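Long-range contact in tartronic semialdehyde reductase (Salmonella typhimurium, PDB 1YB4), which catalyses the reversible, NAD(P)H-dependent reduction of 2-hydroxy-3-oxopropanoate (tartronate semialdehyde) to (R)-glycerate: residues 94-104 with 165-173. Sequence-based numbering, arbitrary orientation.
Sequences DMSSISPIETK and NGDGQTCKV
The loop that leaves strand 90-94 of the Rossmann-type nucleotide-binding domain meets the start of the long helix 167-195, where Gln169 and the predicted active-site Lys172 bind Ser96, Ser97 and Ile98. The Gln169 amide reaches into the loop. Its NE2 donates to Ser96 O at 3.0 Å, nearly straight at 163°, with the acceptor in the amide plane. OE1 accepts a weak bond from Ile98 N at 3.4 Å. The firm NE2 bond and the weaker OE1 bond together set the rotation of the amide. A water accepts from Gln169 NE2, donates to Asp94 OD2, and also bonds to Thr103 OG1.

One helical turn on, Lys172 NZ donates to Ser97 OG at 2.6 Å. CG of this lysine stands anti to its backbone N (chi1 176°), and bends at chi2 and chi4 bring the amine to the serine. NZ also bonds Val122 O, so two oxygens position it.

The first turn of helix 100-111 (100-104) runs nearly antiparallel to 167-173; the axes of these segments come within 8.5 Å. Pro100 CG lies against Gln169 CB and Val173 CG2, and its CB lies 3.5 Å from Thr170 OG1. Thr103 CG2 lies 4.0 Å from Gly166 CA; Gly166 is at the N-cap position of helix 167-195. Lys104 lays CD against Asn165 O, while its NZ bonds Ala196 O of the second subunit.

Asp119 of strand 115-123 accepts from the backbone N of Gly166 and Gln169, anchoring the helix start to the sheet. Helix 69-77 packs on the loop, and helix 235-251 touches Pro100 and Val173.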
ATOM      1  N   ASP A  94      10.586 -19.855 -27.280  1.00 39.18           N
ATOM      2  CA  ASP A  94       9.369 -19.736 -26.504  1.00 38.35           C
ATOM      3  C   ASP A  94       8.952 -18.287 -26.538  1.00 37.94           C
ATOM      4  O   ASP A  94       9.714 -17.388 -26.150  1.00 36.76           O
ATOM      5  CB  ASP A  94       9.595 -20.177 -25.059  1.00 36.86           C
ATOM      6  CG  ASP A  94       8.320 -20.174 -24.255  1.00 36.16           C
ATOM      7  OD1 ASP A  94       7.241 -20.383 -24.865  1.00 30.06           O
ATOM      8  OD2 ASP A  94       8.400 -19.976 -23.022  1.00 35.44           O
HETATM    9  N   MSE A  95       7.738 -18.059 -27.017  1.00 36.80           N
HETATM   10  CA  MSE A  95       7.223 -16.714 -27.112  1.00 34.76           C
HETATM   11  C   MSE A  95       6.113 -16.459 -26.108  1.00 34.21           C
HETATM   12  O   MSE A  95       5.459 -15.413 -26.142  1.00 32.80           O
HETATM   13  CB  MSE A  95       6.777 -16.443 -28.544  1.00 36.91           C
HETATM   14  CG  MSE A  95       7.960 -16.473 -29.504  1.00 35.44           C
HETATM   15 SE   MSE A  95       7.564 -15.945 -31.316  1.00 44.26          SE
HETATM   16  CE  MSE A  95       7.696 -14.012 -31.135  1.00 34.57           C
ATOM     17  N   SER A  96       5.934 -17.418 -25.198  1.00 32.03           N
ATOM     18  CA  SER A  96       4.940 -17.310 -24.137  1.00 32.27           C
ATOM     19  C   SER A  96       5.486 -16.352 -23.089  1.00 32.00           C
ATOM     20  O   SER A  96       6.687 -16.078 -23.058  1.00 32.36           O
ATOM     21  CB  SER A  96       4.719 -18.657 -23.440  1.00 32.23           C
ATOM     22  OG  SER A  96       4.506 -19.723 -24.343  1.00 35.19           O
ATOM     23  N   SER A  97       4.607 -15.833 -22.239  1.00 30.74           N
ATOM     24  CA  SER A  97       5.044 -14.967 -21.151  1.00 30.11           C
ATOM     25  C   SER A  97       4.975 -15.849 -19.912  1.00 29.70           C
ATOM     26  O   SER A  97       3.897 -16.102 -19.365  1.00 29.29           O
ATOM     27  CB  SER A  97       4.123 -13.754 -20.983  1.00 27.34           C
ATOM     28  OG  SER A  97       4.276 -12.854 -22.054  1.00 26.92           O
ATOM     29  N   ILE A  98       6.129 -16.344 -19.494  1.00 31.38           N
ATOM     30  CA  ILE A  98       6.189 -17.212 -18.333  1.00 32.26           C
ATOM     31  C   ILE A  98       7.219 -16.688 -17.346  1.00 33.59           C
ATOM     32  O   ILE A  98       7.726 -15.574 -17.490  1.00 33.58           O
ATOM     33  CB  ILE A  98       6.553 -18.669 -18.734  1.00 32.12           C
ATOM     34  CG1 ILE A  98       8.035 -18.771 -19.103  1.00 30.12           C
ATOM     35  CG2 ILE A  98       5.720 -19.093 -19.931  1.00 29.19           C
ATOM     36  CD1 ILE A  98       8.462 -20.170 -19.555  1.00 30.98           C
ATOM     37  N   SER A  99       7.541 -17.520 -16.364  1.00 33.60           N
ATOM     38  CA  SER A  99       8.473 -17.165 -15.319  1.00 33.11           C
ATOM     39  C   SER A  99       9.913 -16.998 -15.749  1.00 32.72           C
ATOM     40  O   SER A  99      10.494 -17.888 -16.363  1.00 33.12           O
ATOM     41  CB  SER A  99       8.410 -18.198 -14.201  1.00 31.42           C
ATOM     42  OG  SER A  99       9.535 -18.069 -13.353  1.00 37.28           O
ATOM     43  N   PRO A 100      10.511 -15.846 -15.413  1.00 33.06           N
ATOM     44  CA  PRO A 100      11.903 -15.528 -15.746  1.00 35.48           C
ATOM     45  C   PRO A 100      12.892 -16.539 -15.155  1.00 35.94           C
ATOM     46  O   PRO A 100      13.774 -17.027 -15.858  1.00 33.17           O
ATOM     47  CB  PRO A 100      12.079 -14.124 -15.165  1.00 34.60           C
ATOM     48  CG  PRO A 100      10.690 -13.533 -15.329  1.00 33.57           C
ATOM     49  CD  PRO A 100       9.822 -14.664 -14.856  1.00 32.05           C
ATOM     50  N   ILE A 101      12.725 -16.855 -13.869  1.00 37.56           N
ATOM     51  CA  ILE A 101      13.585 -17.821 -13.177  1.00 38.56           C
ATOM     52  C   ILE A 101      13.473 -19.221 -13.813  1.00 40.43           C
ATOM     53  O   ILE A 101      14.475 -19.933 -13.966  1.00 39.25           O
ATOM     54  CB  ILE A 101      13.212 -17.945 -11.666  1.00 39.49           C
ATOM     55  CG1 ILE A 101      13.387 -16.600 -10.954  1.00 41.86           C
ATOM     56  CG2 ILE A 101      14.081 -18.990 -10.999  1.00 33.66           C
ATOM     57  CD1 ILE A 101      12.377 -15.549 -11.357  1.00 43.38           C
ATOM     58  N   GLU A 102      12.248 -19.608 -14.170  1.00 39.86           N
ATOM     59  CA  GLU A 102      11.984 -20.902 -14.796  1.00 42.15           C
ATOM     60  C   GLU A 102      12.675 -20.983 -16.145  1.00 40.97           C
ATOM     61  O   GLU A 102      13.368 -21.947 -16.447  1.00 40.01           O
ATOM     62  CB  GLU A 102      10.483 -21.081 -15.019  1.00 48.81           C
ATOM     63  CG  GLU A 102       9.685 -21.061 -13.762  1.00 55.87           C
ATOM     64  CD  GLU A 102      10.021 -22.230 -12.896  1.00 60.37           C
ATOM     65  OE1 GLU A 102       9.599 -23.355 -13.241  1.00 65.05           O
ATOM     66  OE2 GLU A 102      10.723 -22.021 -11.884  1.00 63.34           O
ATOM     67  N   THR A 103      12.449 -19.965 -16.966  1.00 41.06           N
ATOM     68  CA  THR A 103      13.049 -19.915 -18.287  1.00 41.23           C
ATOM     69  C   THR A 103      14.551 -20.150 -18.190  1.00 42.37           C
ATOM     70  O   THR A 103      15.129 -20.834 -19.034  1.00 42.65           O
ATOM     71  CB  THR A 103      12.766 -18.566 -18.966  1.00 39.46           C
ATOM     72  OG1 THR A 103      11.370 -18.487 -19.294  1.00 36.23           O
ATOM     73  CG2 THR A 103      13.597 -18.413 -20.232  1.00 39.96           C
ATOM     74  N   LYS A 104      15.178 -19.596 -17.155  1.00 42.62           N
ATOM     75  CA  LYS A 104      16.607 -19.769 -16.956  1.00 42.84           C
ATOM     76  C   LYS A 104      16.955 -21.249 -16.979  1.00 42.32           C
ATOM     77  O   LYS A 104      17.886 -21.654 -17.672  1.00 39.82           O
ATOM     78  CB  LYS A 104      17.043 -19.171 -15.616  1.00 47.47           C
ATOM     79  CG  LYS A 104      16.963 -17.643 -15.516  1.00 51.12           C
ATOM     80  CD  LYS A 104      18.217 -16.957 -16.056  1.00 51.45           C
ATOM     81  CE  LYS A 104      18.181 -15.446 -15.814  1.00 50.69           C
ATOM     82  NZ  LYS A 104      18.204 -15.081 -14.367  1.00 48.89           N
ATOM     83  N   ASN A 165      19.485 -15.582 -22.103  1.00 33.73           N
ATOM     84  CA  ASN A 165      18.294 -16.353 -21.743  1.00 35.73           C
ATOM     85  C   ASN A 165      17.688 -15.986 -20.398  1.00 35.38           C
ATOM     86  O   ASN A 165      18.337 -16.103 -19.359  1.00 34.76           O
ATOM     87  CB  ASN A 165      18.618 -17.850 -21.772  1.00 35.91           C
ATOM     88  CG  ASN A 165      18.512 -18.441 -23.175  1.00 41.45           C
ATOM     89  OD1 ASN A 165      19.254 -19.358 -23.531  1.00 43.58           O
ATOM     90  ND2 ASN A 165      17.574 -17.925 -23.975  1.00 42.90           N
ATOM     91  N   GLY A 166      16.431 -15.552 -20.432  1.00 36.25           N
ATOM     92  CA  GLY A 166      15.739 -15.154 -19.221  1.00 34.87           C
ATOM     93  C   GLY A 166      15.469 -13.659 -19.206  1.00 34.84           C
ATOM     94  O   GLY A 166      14.494 -13.195 -18.612  1.00 36.06           O
ATOM     95  N   ASP A 167      16.333 -12.898 -19.870  1.00 34.05           N
ATOM     96  CA  ASP A 167      16.178 -11.447 -19.925  1.00 33.49           C
ATOM     97  C   ASP A 167      14.993 -11.061 -20.790  1.00 30.82           C
ATOM     98  O   ASP A 167      14.479  -9.950 -20.691  1.00 29.06           O
ATOM     99  CB  ASP A 167      17.444 -10.790 -20.478  1.00 33.78           C
ATOM    100  CG  ASP A 167      18.615 -10.873 -19.512  1.00 37.61           C
ATOM    101  OD1 ASP A 167      18.497 -11.571 -18.476  1.00 37.14           O
ATOM    102  OD2 ASP A 167      19.659 -10.243 -19.801  1.00 38.95           O
ATOM    103  N   GLY A 168      14.572 -11.977 -21.651  1.00 30.60           N
ATOM    104  CA  GLY A 168      13.434 -11.698 -22.506  1.00 28.69           C
ATOM    105  C   GLY A 168      12.214 -11.647 -21.616  1.00 28.81           C
ATOM    106  O   GLY A 168      11.437 -10.689 -21.640  1.00 30.85           O
ATOM    107  N   GLN A 169      12.060 -12.685 -20.805  1.00 25.36           N
ATOM    108  CA  GLN A 169      10.940 -12.770 -19.893  1.00 25.97           C
ATOM    109  C   GLN A 169      11.014 -11.632 -18.885  1.00 27.42           C
ATOM    110  O   GLN A 169      10.019 -10.967 -18.590  1.00 24.86           O
ATOM    111  CB  GLN A 169      10.969 -14.108 -19.163  1.00 25.96           C
ATOM    112  CG  GLN A 169      10.822 -15.333 -20.075  1.00 26.73           C
ATOM    113  CD  GLN A 169       9.542 -15.303 -20.886  1.00 29.46           C
ATOM    114  OE1 GLN A 169       8.672 -14.456 -20.660  1.00 32.56           O
ATOM    115  NE2 GLN A 169       9.414 -16.228 -21.837  1.00 26.75           N
ATOM    116  N   THR A 170      12.207 -11.393 -18.366  1.00 27.50           N
ATOM    117  CA  THR A 170      12.353 -10.348 -17.387  1.00 27.17           C
ATOM    118  C   THR A 170      11.945  -9.007 -17.978  1.00 30.99           C
ATOM    119  O   THR A 170      11.392  -8.148 -17.271  1.00 32.69           O
ATOM    120  CB  THR A 170      13.787 -10.274 -16.878  1.00 25.83           C
ATOM    121  OG1 THR A 170      14.098 -11.476 -16.160  1.00 22.48           O
ATOM    122  CG2 THR A 170      13.965  -9.042 -15.976  1.00 19.65           C
ATOM    123  N   CYS A 171      12.191  -8.836 -19.275  1.00 29.36           N
ATOM    124  CA  CYS A 171      11.859  -7.582 -19.944  1.00 27.79           C
ATOM    125  C   CYS A 171      10.344  -7.423 -20.066  1.00 27.77           C
ATOM    126  O   CYS A 171       9.801  -6.337 -19.873  1.00 27.86           O
ATOM    127  CB  CYS A 171      12.507  -7.540 -21.322  1.00 25.86           C
ATOM    128  SG  CYS A 171      12.452  -5.914 -22.098  1.00 28.11           S
ATOM    129  N   LYS A 172       9.657  -8.512 -20.385  1.00 29.21           N
ATOM    130  CA  LYS A 172       8.209  -8.460 -20.503  1.00 26.48           C
ATOM    131  C   LYS A 172       7.582  -8.114 -19.145  1.00 27.80           C
ATOM    132  O   LYS A 172       6.711  -7.255 -19.073  1.00 28.97           O
ATOM    133  CB  LYS A 172       7.669  -9.805 -20.999  1.00 23.54           C
ATOM    134  CG  LYS A 172       6.143  -9.895 -21.066  1.00 19.54           C
ATOM    135  CD  LYS A 172       5.565  -8.881 -22.032  1.00 18.73           C
ATOM    136  CE  LYS A 172       4.049  -8.985 -22.093  1.00 19.05           C
ATOM    137  NZ  LYS A 172       3.620 -10.388 -22.372  1.00 14.38           N
ATOM    138  N   VAL A 173       8.021  -8.775 -18.073  1.00 28.24           N
ATOM    139  CA  VAL A 173       7.448  -8.513 -16.752  1.00 27.51           C
ATOM    140  C   VAL A 173       7.598  -7.053 -16.387  1.00 28.34           C
ATOM    141  O   VAL A 173       6.659  -6.435 -15.882  1.00 27.39           O
ATOM    142  CB  VAL A 173       8.105  -9.368 -15.649  1.00 26.71           C
ATOM    143  CG1 VAL A 173       7.595  -8.938 -14.279  1.00 25.77           C
ATOM    144  CG2 VAL A 173       7.775 -10.820 -15.864  1.00 23.13           C
TER
HETATM  145  O   HOH W   1      11.124 -18.992 -21.908  1.00 27.86           O